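Local coordinates for sensor protein KdpD (Escherichia coli, PDB 4Y2F) that acts as a potassium-sensing histidine kinase, autophosphorylating on a histidine and probably passing the phosphate on to a partner response regulator, at residues K10-G15 and L126-A131; Q27-T32 and E122-L127; S31-R36 and R110-P115; Q66-K71 and Y87-L92. One frame throughout, in Å; residues are numbered along the deposited sequence.

Contact 1: residues K10-G15 and L126-A131; sequences KALAVG and LLVANA
The carbonyl oxygen of L127 accepts the backbone N-H of A131, N to O 3.1 Å, and methyl CD1 of L12 lies alongside the same C=O bond, 3.8 Å from L127 O. This is where the N-terminal helix 4-13 of the GAF domain lies against the long C-terminal helix 115-142; within 10-15, L12 makes the contact, and L5 and M8, earlier on the same helix, also touch L127. The CG of L12 stands beside the backbone N, opposite the carbonyl carbon (chi1 -70°), and chi2 of 171° sets CD1 anti to CA, so this methyl reaches furthest. CD1 drops between two residues of the long helix, 4.2 Å from CB of L127 and 4.4 Å from CG2 of V128. Leucine suits the place because its forked end puts one methyl on L127 and V128 and the other on A131. Alanine at 131 suits the place where the two backbones come nearest, CA of L12 to CA of A131 being 6.4 Å, since a bare methyl takes little room. Helix 18-33 joins the packing through I21, which touches both L12 and A131. On another flank L126 and L127 pack against L127 and L126 of the second subunit, so the long helix serves the core and the dimer at once. The other methyl of L12, CD2, rests 4.2 Å from CB of A131.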
loop_
_atom_site.group_PDB
_atom_site.type_symbol
_atom_site.label_atom_id
_atom_site.label_comp_id
_atom_site.label_asym_id
_atom_site.label_seq_id
_atom_site.Cartn_x
_atom_site.Cartn_y
_atom_site.Cartn_z
ATOM N N LYS A 10 6.110 -5.171 5.987
ATOM C CA LYS A 10 7.493 -5.600 6.176
ATOM C C LYS A 10 7.719 -6.988 5.599
ATOM O O LYS A 10 8.750 -7.241 4.957
ATOM C CB LYS A 10 7.856 -5.587 7.660
ATOM C CG LYS A 10 8.055 -4.197 8.244
ATOM C CD LYS A 10 8.059 -4.226 9.772
ATOM C CE LYS A 10 9.306 -4.872 10.355
ATOM N NZ LYS A 10 9.305 -4.786 11.846
ATOM N N ALA A 11 6.760 -7.894 5.802
ATOM C CA ALA A 11 6.904 -9.252 5.298
ATOM C C ALA A 11 6.770 -9.295 3.778
ATOM O O ALA A 11 7.482 -10.057 3.111
ATOM C CB ALA A 11 5.874 -10.157 5.966
ATOM N N LEU A 12 5.873 -8.476 3.214
ATOM C CA LEU A 12 5.721 -8.428 1.761
ATOM C C LEU A 12 6.943 -7.827 1.081
ATOM O O LEU A 12 7.273 -8.213 -0.050
ATOM C CB LEU A 12 4.483 -7.615 1.383
ATOM C CG LEU A 12 3.097 -8.194 1.683
ATOM C CD1 LEU A 12 2.035 -7.133 1.440
ATOM C CD2 LEU A 12 2.818 -9.442 0.842
ATOM N N ALA A 13 7.631 -6.892 1.752
ATOM C CA ALA A 13 8.750 -6.191 1.131
ATOM C C ALA A 13 9.891 -7.136 0.794
ATOM O O ALA A 13 10.654 -6.875 -0.147
ATOM C CB ALA A 13 9.255 -5.092 2.063
ATOM N N VAL A 14 10.032 -8.231 1.544
ATOM C CA VAL A 14 11.141 -9.154 1.328
ATOM C C VAL A 14 10.730 -10.396 0.556
ATOM O O VAL A 14 11.574 -11.283 0.330
ATOM C CB VAL A 14 11.845 -9.530 2.643
ATOM C CG1 VAL A 14 12.499 -8.299 3.256
ATOM C CG2 VAL A 14 10.876 -10.179 3.600
ATOM N N GLY A 15 9.465 -10.498 0.159
ATOM C CA GLY A 15 9.051 -11.612 -0.678
ATOM C C GLY A 15 9.812 -11.612 -1.991
ATOM O O GLY A 15 10.046 -10.564 -2.597
ATOM N N LEU A 126 -4.811 -3.973 -1.359
ATOM C CA LEU A 126 -4.020 -3.019 -2.124
ATOM C C LEU A 126 -2.528 -3.246 -1.903
ATOM O O LEU A 126 -1.740 -3.208 -2.857
ATOM C CB LEU A 126 -4.416 -1.603 -1.722
ATOM C CG LEU A 126 -3.658 -0.439 -2.339
ATOM C CD1 LEU A 126 -3.684 -0.535 -3.865
ATOM C CD2 LEU A 126 -4.315 0.834 -1.876
ATOM N N LEU A 127 -2.125 -3.514 -0.661
ATOM C CA LEU A 127 -0.713 -3.779 -0.391
ATOM C C LEU A 127 -0.268 -5.089 -1.032
ATOM O O LEU A 127 0.827 -5.167 -1.609
ATOM C CB LEU A 127 -0.474 -3.806 1.115
ATOM C CG LEU A 127 -0.576 -2.496 1.878
ATOM C CD1 LEU A 127 0.064 -2.750 3.207
ATOM C CD2 LEU A 127 0.158 -1.377 1.170
ATOM N N VAL A 128 -1.112 -6.127 -0.981
ATOM C CA VAL A 128 -0.786 -7.377 -1.654
ATOM C C VAL A 128 -0.640 -7.159 -3.156
ATOM O O VAL A 128 0.300 -7.657 -3.788
ATOM C CB VAL A 128 -1.837 -8.452 -1.327
ATOM C CG1 VAL A 128 -1.585 -9.691 -2.172
ATOM C CG2 VAL A 128 -1.799 -8.774 0.165
ATOM N N ALA A 129 -1.568 -6.403 -3.747
ATOM C CA ALA A 129 -1.520 -6.147 -5.180
ATOM C C ALA A 129 -0.241 -5.422 -5.571
ATOM O O ALA A 129 0.363 -5.741 -6.597
ATOM C CB ALA A 129 -2.742 -5.337 -5.610
ATOM N N ASN A 130 0.186 -4.445 -4.760
ATOM C CA ASN A 130 1.426 -3.724 -5.039
ATOM C C ASN A 130 2.620 -4.669 -5.036
ATOM O O ASN A 130 3.540 -4.519 -5.849
ATOM C CB ASN A 130 1.647 -2.639 -3.982
ATOM C CG ASN A 130 0.780 -1.421 -4.187
ATOM O OD1 ASN A 130 0.129 -1.271 -5.218
ATOM N ND2 ASN A 130 0.791 -0.522 -3.209
ATOM N N ALA A 131 2.631 -5.640 -4.120
ATOM C CA ALA A 131 3.736 -6.596 -4.070
ATOM C C ALA A 131 3.748 -7.491 -5.304
ATOM O O ALA A 131 4.801 -7.708 -5.917
ATOM C CB ALA A 131 3.656 -7.417 -2.780
#

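Contact 2: residues Q27-T32 and E122-L127; sequences QFIAST and ETFTLL
The ring of F124 is met by three residues of 27-32 that lie along one side of their helix. T32 comes closest, meeting it from the opposite direction: its methyl CG2 lies 3.9 Å from CZ of F124, and its OG1 is equally near, 3.9 Å from that CZ. CB of F28 sits at the edge of the ring, near its plane, 4.5 Å from CE2 of F124, while CG1 of I29 approaches CD2 of F124 obliquely at 4.4 Å. The same ring is also met by F33, edge-to-face, and by L5 and M8 of helix 4-13. The phenyl of F28 then turns off toward A11 in helix 4-13. With their segments running antiparallel (171°) and the axes still 11.5 Å apart, a side chain as large as phenylalanine fills much of the distance between them. Threonine fits the ring's end because its two branches part company: chi1 of -60° sets CG2 opposite the backbone N, while OG1 hydrogen-bonds to D4. In this antiparallel helix packing of the GAF domain the contact itself is held by dispersion forces and burial, and the one hydroxyl beside the ring has its polar need met by a carboxylate beyond it.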
loop_
_atom_site.group_PDB
_atom_site.type_symbol
_atom_site.label_atom_id
_atom_site.label_comp_id
_atom_site.label_asym_id
_atom_site.label_seq_id
_atom_site.Cartn_x
_atom_site.Cartn_y
_atom_site.Cartn_z
ATOM N N GLN A 27 -1.220 -15.804 5.569
ATOM C CA GLN A 27 -0.930 -15.788 7.001
ATOM C C GLN A 27 -1.555 -14.570 7.662
ATOM O O GLN A 27 -2.236 -14.678 8.692
ATOM C CB GLN A 27 0.586 -15.781 7.197
ATOM C CG GLN A 27 1.065 -15.655 8.642
ATOM C CD GLN A 27 2.570 -15.517 8.738
ATOM O OE1 GLN A 27 3.309 -16.458 8.447
ATOM N NE2 GLN A 27 3.032 -14.344 9.136
ATOM N N PHE A 28 -1.359 -13.397 7.062
ATOM C CA PHE A 28 -1.806 -12.171 7.707
ATOM C C PHE A 28 -3.308 -11.968 7.562
ATOM O O PHE A 28 -3.969 -11.482 8.487
ATOM C CB PHE A 28 -1.033 -10.969 7.156
ATOM C CG PHE A 28 0.302 -10.758 7.803
ATOM C CD1 PHE A 28 0.421 -9.914 8.901
ATOM C CD2 PHE A 28 1.434 -11.400 7.331
ATOM C CE1 PHE A 28 1.646 -9.720 9.511
ATOM C CE2 PHE A 28 2.670 -11.208 7.938
ATOM C CZ PHE A 28 2.772 -10.357 9.030
ATOM N N ILE A 29 -3.878 -12.318 6.409
ATOM C CA ILE A 29 -5.324 -12.176 6.279
ATOM C C ILE A 29 -6.036 -13.142 7.225
ATOM O O ILE A 29 -7.025 -12.781 7.875
ATOM C CB ILE A 29 -5.761 -12.304 4.805
ATOM C CG1 ILE A 29 -5.240 -11.102 4.005
ATOM C CG2 ILE A 29 -7.269 -12.421 4.693
ATOM C CD1 ILE A 29 -5.252 -11.273 2.500
ATOM N N ALA A 30 -5.512 -14.367 7.364
ATOM C CA ALA A 30 -6.077 -15.337 8.303
ATOM C C ALA A 30 -6.064 -14.819 9.726
ATOM O O ALA A 30 -7.067 -14.923 10.442
ATOM C CB ALA A 30 -5.289 -16.642 8.274
ATOM N N SER A 31 -4.934 -14.265 10.158
ATOM C CA SER A 31 -4.803 -13.801 11.529
ATOM C C SER A 31 -5.620 -12.531 11.768
ATOM O O SER A 31 -6.374 -12.445 12.744
ATOM C CB SER A 31 -3.319 -13.582 11.845
ATOM O OG SER A 31 -3.150 -12.808 13.010
ATOM N N THR A 32 -5.482 -11.533 10.888
ATOM C CA THR A 32 -6.120 -10.242 11.120
ATOM C C THR A 32 -7.635 -10.335 10.997
ATOM O O THR A 32 -8.363 -9.660 11.733
ATOM C CB THR A 32 -5.588 -9.227 10.107
ATOM O OG1 THR A 32 -4.167 -9.107 10.280
ATOM C CG2 THR A 32 -6.257 -7.865 10.263
ATOM N N GLU A 122 -9.789 -3.963 2.349
ATOM C CA GLU A 122 -9.439 -3.371 1.065
ATOM C C GLU A 122 -8.017 -2.830 1.071
ATOM O O GLU A 122 -7.286 -2.979 0.081
ATOM C CB GLU A 122 -10.430 -2.287 0.680
ATOM C CG GLU A 122 -10.063 -1.688 -0.661
ATOM C CD GLU A 122 -11.110 -0.766 -1.185
ATOM O OE1 GLU A 122 -12.096 -1.264 -1.763
ATOM O OE2 GLU A 122 -10.952 0.455 -1.001
ATOM N N THR A 123 -7.597 -2.214 2.174
ATOM C CA THR A 123 -6.229 -1.722 2.258
ATOM C C THR A 123 -5.245 -2.878 2.202
ATOM O O THR A 123 -4.207 -2.784 1.534
ATOM C CB THR A 123 -6.043 -0.921 3.541
ATOM O OG1 THR A 123 -7.012 0.139 3.590
ATOM C CG2 THR A 123 -4.657 -0.306 3.579
ATOM N N PHE A 124 -5.566 -3.994 2.867
ATOM C CA PHE A 124 -4.708 -5.172 2.772
ATOM C C PHE A 124 -4.561 -5.633 1.323
ATOM O O PHE A 124 -3.440 -5.886 0.856
ATOM C CB PHE A 124 -5.257 -6.302 3.651
ATOM C CG PHE A 124 -4.774 -6.260 5.070
ATOM C CD1 PHE A 124 -5.170 -5.244 5.926
ATOM C CD2 PHE A 124 -3.926 -7.246 5.557
ATOM C CE1 PHE A 124 -4.718 -5.205 7.239
ATOM C CE2 PHE A 124 -3.478 -7.218 6.866
ATOM C CZ PHE A 124 -3.860 -6.192 7.703
ATOM N N THR A 125 -5.671 -5.749 0.585
ATOM C CA THR A 125 -5.566 -6.233 -0.791
ATOM C C THR A 125 -4.780 -5.271 -1.672
ATOM O O THR A 125 -4.124 -5.705 -2.625
ATOM C CB THR A 125 -6.942 -6.516 -1.401
ATOM O OG1 THR A 125 -7.692 -5.302 -1.538
ATOM C CG2 THR A 125 -7.725 -7.519 -0.556
ATOM N N LEU A 126 -4.811 -3.973 -1.359
ATOM C CA LEU A 126 -4.020 -3.019 -2.124
ATOM C C LEU A 126 -2.528 -3.246 -1.903
ATOM O O LEU A 126 -1.740 -3.208 -2.857
ATOM C CB LEU A 126 -4.416 -1.603 -1.722
ATOM C CG LEU A 126 -3.658 -0.439 -2.339
ATOM C CD1 LEU A 126 -3.684 -0.535 -3.865
ATOM C CD2 LEU A 126 -4.315 0.834 -1.876
ATOM N N LEU A 127 -2.125 -3.514 -0.661
ATOM C CA LEU A 127 -0.713 -3.779 -0.391
ATOM C C LEU A 127 -0.268 -5.089 -1.032
ATOM O O LEU A 127 0.827 -5.167 -1.609
ATOM C CB LEU A 127 -0.474 -3.806 1.115
ATOM C CG LEU A 127 -0.576 -2.496 1.878
ATOM C CD1 LEU A 127 0.064 -2.750 3.207
ATOM C CD2 LEU A 127 0.158 -1.377 1.170
#

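Contact 3: residues S31-R36 and R110-P115; sequences STFHAR and RQLMIP
The turn that takes the GAF domain from helix 18-33 into strand 35-42 sets F33 and H34 against Q111 and L112 of the short helix 109-112. H34 is the first residue to leave the helix, and its positive phi (52°) swings the chain round toward strand 35-42; the backbone of H34 already pairs with G107. Two layers follow. The inner one is apolar: L112, whose CG lies opposite the backbone N (chi1 179°), brings methyl CD1 to 4.2 Å from CB of F33 and obliquely to its ring. Leucine suits the spot, for it also reaches V104 and P106 of the sheet, while F33 also touches L120 and L121 of helix 115-142. The outer layer is polar and runs through water. Q111, fully stretched, holds its OE1 where two waters donate to it, one 2.9 Å and the other 2.8 Å from Q111 OE1. The first water also donates to F33 O at 2.7 Å, the second to H34 O at 2.8 Å. CD2 of H34 lies 3.7 Å from OE1 of Q111, the imidazole and amide planes 43° apart, a touch and not a hydrogen bond. Three oxygens, all acceptors, thus face one another, and water supplies the protons. A long side chain ending in an amide oxygen spans the distance to the turn, and with waters between, the three sit close without direct oxygen-oxygen contact.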
loop_
_atom_site.group_PDB
_atom_site.type_symbol
_atom_site.label_atom_id
_atom_site.label_comp_id
_atom_site.label_asym_id
_atom_site.label_seq_id
_atom_site.Cartn_x
_atom_site.Cartn_y
_atom_site.Cartn_z
ATOM N N SER A 31 -4.934 -14.265 10.158
ATOM C CA SER A 31 -4.803 -13.801 11.529
ATOM C C SER A 31 -5.620 -12.531 11.768
ATOM O O SER A 31 -6.374 -12.445 12.744
ATOM C CB SER A 31 -3.319 -13.582 11.845
ATOM O OG SER A 31 -3.150 -12.808 13.010
ATOM N N THR A 32 -5.482 -11.533 10.888
ATOM C CA THR A 32 -6.120 -10.242 11.120
ATOM C C THR A 32 -7.635 -10.335 10.997
ATOM O O THR A 32 -8.363 -9.660 11.733
ATOM C CB THR A 32 -5.588 -9.227 10.107
ATOM O OG1 THR A 32 -4.167 -9.107 10.280
ATOM C CG2 THR A 32 -6.257 -7.865 10.263
ATOM N N PHE A 33 -8.134 -11.134 10.045
ATOM C CA PHE A 33 -9.559 -11.155 9.738
ATOM C C PHE A 33 -10.234 -12.436 10.186
ATOM O O PHE A 33 -11.399 -12.660 9.844
ATOM C CB PHE A 33 -9.784 -10.877 8.250
ATOM C CG PHE A 33 -9.308 -9.519 7.838
ATOM C CD1 PHE A 33 -10.102 -8.408 8.082
ATOM C CD2 PHE A 33 -8.042 -9.345 7.286
ATOM C CE1 PHE A 33 -9.670 -7.147 7.748
ATOM C CE2 PHE A 33 -7.601 -8.082 6.955
ATOM C CZ PHE A 33 -8.419 -6.980 7.189
ATOM N N HIS A 34 -9.534 -13.272 10.950
ATOM C CA HIS A 34 -10.116 -14.492 11.518
ATOM C C HIS A 34 -10.795 -15.324 10.439
ATOM O O HIS A 34 -11.995 -15.634 10.510
ATOM C CB HIS A 34 -11.101 -14.142 12.628
ATOM C CG HIS A 34 -10.495 -13.306 13.708
ATOM N ND1 HIS A 34 -9.610 -13.816 14.627
ATOM C CD2 HIS A 34 -10.627 -11.990 13.992
ATOM C CE1 HIS A 34 -9.230 -12.848 15.449
ATOM N NE2 HIS A 34 -9.834 -11.731 15.080
ATOM N N ALA A 35 -10.006 -15.685 9.432
ATOM C CA ALA A 35 -10.565 -16.246 8.207
ATOM C C ALA A 35 -9.578 -17.209 7.588
ATOM O O ALA A 35 -8.375 -17.141 7.843
ATOM C CB ALA A 35 -10.862 -15.139 7.191
ATOM N N ARG A 36 -10.092 -18.139 6.800
ATOM C CA ARG A 36 -9.231 -18.896 5.908
ATOM C C ARG A 36 -9.176 -18.161 4.579
ATOM O O ARG A 36 -10.136 -17.494 4.178
ATOM C CB ARG A 36 -9.788 -20.308 5.709
ATOM C CG ARG A 36 -9.961 -21.099 7.021
ATOM C CD ARG A 36 -8.633 -21.382 7.734
ATOM N NE ARG A 36 -8.800 -21.848 9.130
ATOM C CZ ARG A 36 -8.950 -23.122 9.513
ATOM N NH1 ARG A 36 -8.965 -24.084 8.592
ATOM N NH2 ARG A 36 -9.074 -23.447 10.820
ATOM N N ARG A 110 -20.692 -12.255 9.642
ATOM C CA ARG A 110 -21.192 -10.965 10.115
ATOM C C ARG A 110 -20.067 -10.087 10.629
ATOM O O ARG A 110 -20.129 -8.864 10.477
ATOM C CB ARG A 110 -22.250 -11.152 11.201
ATOM C CG ARG A 110 -23.586 -11.647 10.704
ATOM C CD ARG A 110 -24.543 -11.853 11.867
ATOM N NE ARG A 110 -24.336 -13.136 12.535
ATOM C CZ ARG A 110 -23.721 -13.287 13.703
ATOM N NH1 ARG A 110 -23.249 -12.231 14.354
ATOM N NH2 ARG A 110 -23.583 -14.496 14.225
ATOM N N GLN A 111 -19.027 -10.692 11.208
ATOM C CA GLN A 111 -17.879 -9.929 11.683
ATOM C C GLN A 111 -17.048 -9.411 10.518
ATOM O O GLN A 111 -16.679 -8.230 10.487
ATOM C CB GLN A 111 -17.049 -10.844 12.586
ATOM C CG GLN A 111 -15.781 -10.206 13.145
ATOM C CD GLN A 111 -14.795 -11.249 13.648
ATOM O OE1 GLN A 111 -14.188 -11.973 12.856
ATOM N NE2 GLN A 111 -14.643 -11.343 14.963
ATOM N N LEU A 112 -16.780 -10.254 9.518
ATOM C CA LEU A 112 -15.994 -9.814 8.373
ATOM C C LEU A 112 -16.684 -8.694 7.613
ATOM O O LEU A 112 -16.015 -7.798 7.082
ATOM C CB LEU A 112 -15.750 -10.999 7.438
ATOM C CG LEU A 112 -14.946 -10.673 6.173
ATOM C CD1 LEU A 112 -13.544 -10.261 6.547
ATOM C CD2 LEU A 112 -14.922 -11.850 5.233
ATOM N N MET A 113 -18.010 -8.729 7.544
ATOM C CA MET A 113 -18.766 -7.785 6.732
ATOM C C MET A 113 -19.045 -6.464 7.443
ATOM O O MET A 113 -19.646 -5.569 6.838
ATOM C CB MET A 113 -20.065 -8.419 6.241
ATOM C CG MET A 113 -19.852 -9.669 5.357
ATOM S SD MET A 113 -18.643 -9.498 3.998
ATOM C CE MET A 113 -19.430 -8.218 3.025
ATOM N N ILE A 114 -18.604 -6.318 8.691
ATOM C CA ILE A 114 -18.661 -4.995 9.334
ATOM C C ILE A 114 -17.959 -3.992 8.425
ATOM O O ILE A 114 -16.823 -4.255 7.971
ATOM C CB ILE A 114 -17.966 -5.047 10.706
ATOM C CG1 ILE A 114 -18.780 -5.896 11.691
ATOM C CG2 ILE A 114 -17.720 -3.616 11.236
ATOM C CD1 ILE A 114 -18.082 -6.126 13.014
ATOM N N PRO A 115 -18.574 -2.866 8.088
ATOM C CA PRO A 115 -17.949 -1.957 7.104
ATOM C C PRO A 115 -16.530 -1.528 7.442
ATOM O O PRO A 115 -15.671 -1.535 6.548
ATOM C CB PRO A 115 -18.951 -0.797 7.000
ATOM C CG PRO A 115 -20.302 -1.498 7.236
ATOM C CD PRO A 115 -19.993 -2.512 8.331
HETATM O O HOH W 1 -13.491 -10.962 10.251
HETATM O O HOH W 2 -14.381 -14.379 11.348
#

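Contact 4: residues Q66-K71 and Y87-L92; sequences QWSFDK and YQILPL
From CB to OG, S68 spends its short side chain on strand 88-94. Its CB meets the branch methyl CG2 of I89 at 3.7 Å. One bond further out, OG of S68 comes still nearer to CG2 of I89, 3.5 Å, and it also lies 3.9 Å from CD of P91. The torsion explains the reach: with chi1 at 174° OG stands opposite the backbone N of S68 and is carried toward the strand. A hydroxyl among carbons needs a polar partner, and this one finds it just past the end of its own helix, where OG of S68 hydrogen-bonds to the carbonyl of L73. Serine thus suits a place where the helix comes close to the strand: it is small, and its one polar atom is turned to account. In the GAF fold helix 62-71 lies on the face of the antiparallel sheet away from the long helix 115-142, the side on which ligand-binding relatives hold their small molecules. The alternation of the strand follows this sandwich. I89 and P91 direct CB toward helix 62-71, whereas L90 directs CB away from it and touches L121 of helix 115-142. P91 has no N-H, and it lies past I89, whose partner A75 is where strand 75-76 begins, so little pairing is probably lost. At the start of the segment NE2 of Q66 donates to OD1 of D70 over 3.1 Å, arriving from above the carboxylate plane, while OE1 of Q66 takes the backbone N-H of L48.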
loop_
_atom_site.group_PDB
_atom_site.type_symbol
_atom_site.label_atom_id
_atom_site.label_comp_id
_atom_site.label_asym_id
_atom_site.label_seq_id
_atom_site.Cartn_x
_atom_site.Cartn_y
_atom_site.Cartn_z
ATOM N N GLN A 66 -12.736 -16.671 -11.948
ATOM C CA GLN A 66 -12.154 -16.161 -13.184
ATOM C C GLN A 66 -12.850 -14.878 -13.635
ATOM O O GLN A 66 -12.189 -13.943 -14.108
ATOM C CB GLN A 66 -12.202 -17.232 -14.281
ATOM C CG GLN A 66 -11.356 -16.910 -15.515
ATOM C CD GLN A 66 -9.860 -16.935 -15.239
ATOM O OE1 GLN A 66 -9.337 -17.887 -14.653
ATOM N NE2 GLN A 66 -9.163 -15.881 -15.665
ATOM N N TRP A 67 -14.183 -14.818 -13.504
ATOM C CA TRP A 67 -14.934 -13.610 -13.854
ATOM C C TRP A 67 -14.467 -12.412 -13.034
ATOM O O TRP A 67 -14.275 -11.310 -13.568
ATOM C CB TRP A 67 -16.431 -13.843 -13.627
ATOM C CG TRP A 67 -17.300 -12.601 -13.825
ATOM C CD1 TRP A 67 -17.899 -12.196 -14.986
ATOM C CD2 TRP A 67 -17.676 -11.635 -12.830
ATOM N NE1 TRP A 67 -18.614 -11.040 -14.777
ATOM C CE2 TRP A 67 -18.486 -10.668 -13.465
ATOM C CE3 TRP A 67 -17.389 -11.482 -11.468
ATOM C CZ2 TRP A 67 -19.015 -9.570 -12.785
ATOM C CZ3 TRP A 67 -17.920 -10.387 -10.794
ATOM C CH2 TRP A 67 -18.728 -9.453 -11.452
ATOM N N SER A 68 -14.298 -12.608 -11.722
ATOM C CA SER A 68 -13.842 -11.534 -10.852
ATOM C C SER A 68 -12.468 -11.026 -11.279
ATOM O O SER A 68 -12.227 -9.808 -11.307
ATOM C CB SER A 68 -13.821 -12.063 -9.416
ATOM O OG SER A 68 -13.259 -11.135 -8.499
ATOM N N PHE A 69 -11.553 -11.946 -11.600
ATOM C CA PHE A 69 -10.216 -11.561 -12.044
ATOM C C PHE A 69 -10.264 -10.847 -13.387
ATOM O O PHE A 69 -9.587 -9.831 -13.593
ATOM C CB PHE A 69 -9.327 -12.804 -12.137
ATOM C CG PHE A 69 -7.979 -12.540 -12.753
ATOM C CD1 PHE A 69 -6.969 -11.958 -12.006
ATOM C CD2 PHE A 69 -7.725 -12.861 -14.080
ATOM C CE1 PHE A 69 -5.733 -11.705 -12.563
ATOM C CE2 PHE A 69 -6.486 -12.613 -14.650
ATOM C CZ PHE A 69 -5.488 -12.029 -13.895
ATOM N N ASP A 70 -11.046 -11.385 -14.327
ATOM C CA ASP A 70 -11.099 -10.816 -15.669
ATOM C C ASP A 70 -11.693 -9.412 -15.654
ATOM O O ASP A 70 -11.240 -8.533 -16.399
ATOM C CB ASP A 70 -11.925 -11.719 -16.585
ATOM C CG ASP A 70 -11.217 -13.031 -16.930
ATOM O OD1 ASP A 70 -9.991 -13.138 -16.737
ATOM O OD2 ASP A 70 -11.897 -13.956 -17.421
ATOM N N LYS A 71 -12.718 -9.188 -14.829
ATOM C CA LYS A 71 -13.427 -7.915 -14.770
ATOM C C LYS A 71 -12.862 -6.963 -13.724
ATOM O O LYS A 71 -13.223 -5.780 -13.729
ATOM C CB LYS A 71 -14.914 -8.147 -14.461
ATOM C CG LYS A 71 -15.631 -9.044 -15.466
ATOM C CD LYS A 71 -15.246 -8.666 -16.877
ATOM C CE LYS A 71 -16.062 -9.409 -17.919
ATOM N NZ LYS A 71 -15.572 -9.062 -19.280
ATOM N N TYR A 87 -18.311 -16.656 1.596
ATOM C CA TYR A 87 -16.955 -16.165 1.377
ATOM C C TYR A 87 -17.018 -14.957 0.452
ATOM O O TYR A 87 -18.030 -14.693 -0.210
ATOM C CB TYR A 87 -16.060 -17.248 0.755
ATOM C CG TYR A 87 -16.615 -17.852 -0.525
ATOM C CD1 TYR A 87 -16.439 -17.232 -1.746
ATOM C CD2 TYR A 87 -17.351 -19.038 -0.490
ATOM C CE1 TYR A 87 -16.954 -17.768 -2.915
ATOM C CE2 TYR A 87 -17.855 -19.589 -1.653
ATOM C CZ TYR A 87 -17.676 -18.941 -2.863
ATOM O OH TYR A 87 -18.189 -19.474 -4.052
ATOM N N GLN A 88 -15.923 -14.206 0.418
ATOM C CA GLN A 88 -15.751 -13.128 -0.546
ATOM C C GLN A 88 -14.696 -13.512 -1.575
ATOM O O GLN A 88 -13.726 -14.203 -1.264
ATOM C CB GLN A 88 -15.290 -11.851 0.146
ATOM C CG GLN A 88 -16.236 -11.378 1.226
ATOM C CD GLN A 88 -15.854 -10.012 1.712
ATOM O OE1 GLN A 88 -14.988 -9.883 2.557
ATOM N NE2 GLN A 88 -16.476 -8.981 1.157
ATOM N N ILE A 89 -14.891 -13.041 -2.811
ATOM C CA ILE A 89 -13.905 -13.172 -3.876
ATOM C C ILE A 89 -13.463 -11.749 -4.204
ATOM O O ILE A 89 -14.264 -10.940 -4.697
ATOM C CB ILE A 89 -14.493 -13.857 -5.113
ATOM C CG1 ILE A 89 -14.883 -15.297 -4.778
ATOM C CG2 ILE A 89 -13.474 -13.852 -6.232
ATOM C CD1 ILE A 89 -15.498 -16.021 -5.978
ATOM N N LEU A 90 -12.193 -11.431 -3.926
ATOM C CA LEU A 90 -11.714 -10.046 -3.982
ATOM C C LEU A 90 -10.570 -9.896 -4.974
ATOM O O LEU A 90 -9.540 -10.587 -4.846
ATOM C CB LEU A 90 -11.273 -9.570 -2.594
ATOM C CG LEU A 90 -12.397 -9.637 -1.561
ATOM C CD1 LEU A 90 -11.831 -9.305 -0.199
ATOM C CD2 LEU A 90 -13.534 -8.690 -1.910
ATOM N N PRO A 91 -10.678 -9.011 -5.951
ATOM C CA PRO A 91 -9.533 -8.773 -6.837
ATOM C C PRO A 91 -8.398 -8.060 -6.118
ATOM O O PRO A 91 -8.607 -7.173 -5.287
ATOM C CB PRO A 91 -10.122 -7.904 -7.950
ATOM C CG PRO A 91 -11.307 -7.240 -7.329
ATOM C CD PRO A 91 -11.867 -8.238 -6.340
ATOM N N LEU A 92 -7.177 -8.489 -6.430
ATOM C CA LEU A 92 -5.968 -7.826 -5.939
ATOM C C LEU A 92 -5.553 -6.821 -7.003
ATOM O O LEU A 92 -4.846 -7.162 -7.957
ATOM C CB LEU A 92 -4.877 -8.857 -5.688
ATOM C CG LEU A 92 -5.342 -9.963 -4.743
ATOM C CD1 LEU A 92 -4.318 -11.085 -4.669
ATOM C CD2 LEU A 92 -5.629 -9.407 -3.343
#

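Starting at the N terminus, helix 4-13 enters contact 1, which closes the longest loop by meeting helix 115-142. The next helix, 18-33, enters contact 2 and ends on nearly the same part of the long helix, sharing L126 and L127 with contact 1; A11 touches F28 between them. Where helix 18-33 gives way to the sheet, contact 3 starts from S31 and T32, shared with contact 2, and closes on helix 109-112, inside the loop of contact 1. Contact 4 is the shortest closure and nests within the other three, tying helix 62-71 to strand 88-94. Through that strand L92 reaches A129 and T125, so both faces of the sheet are joined.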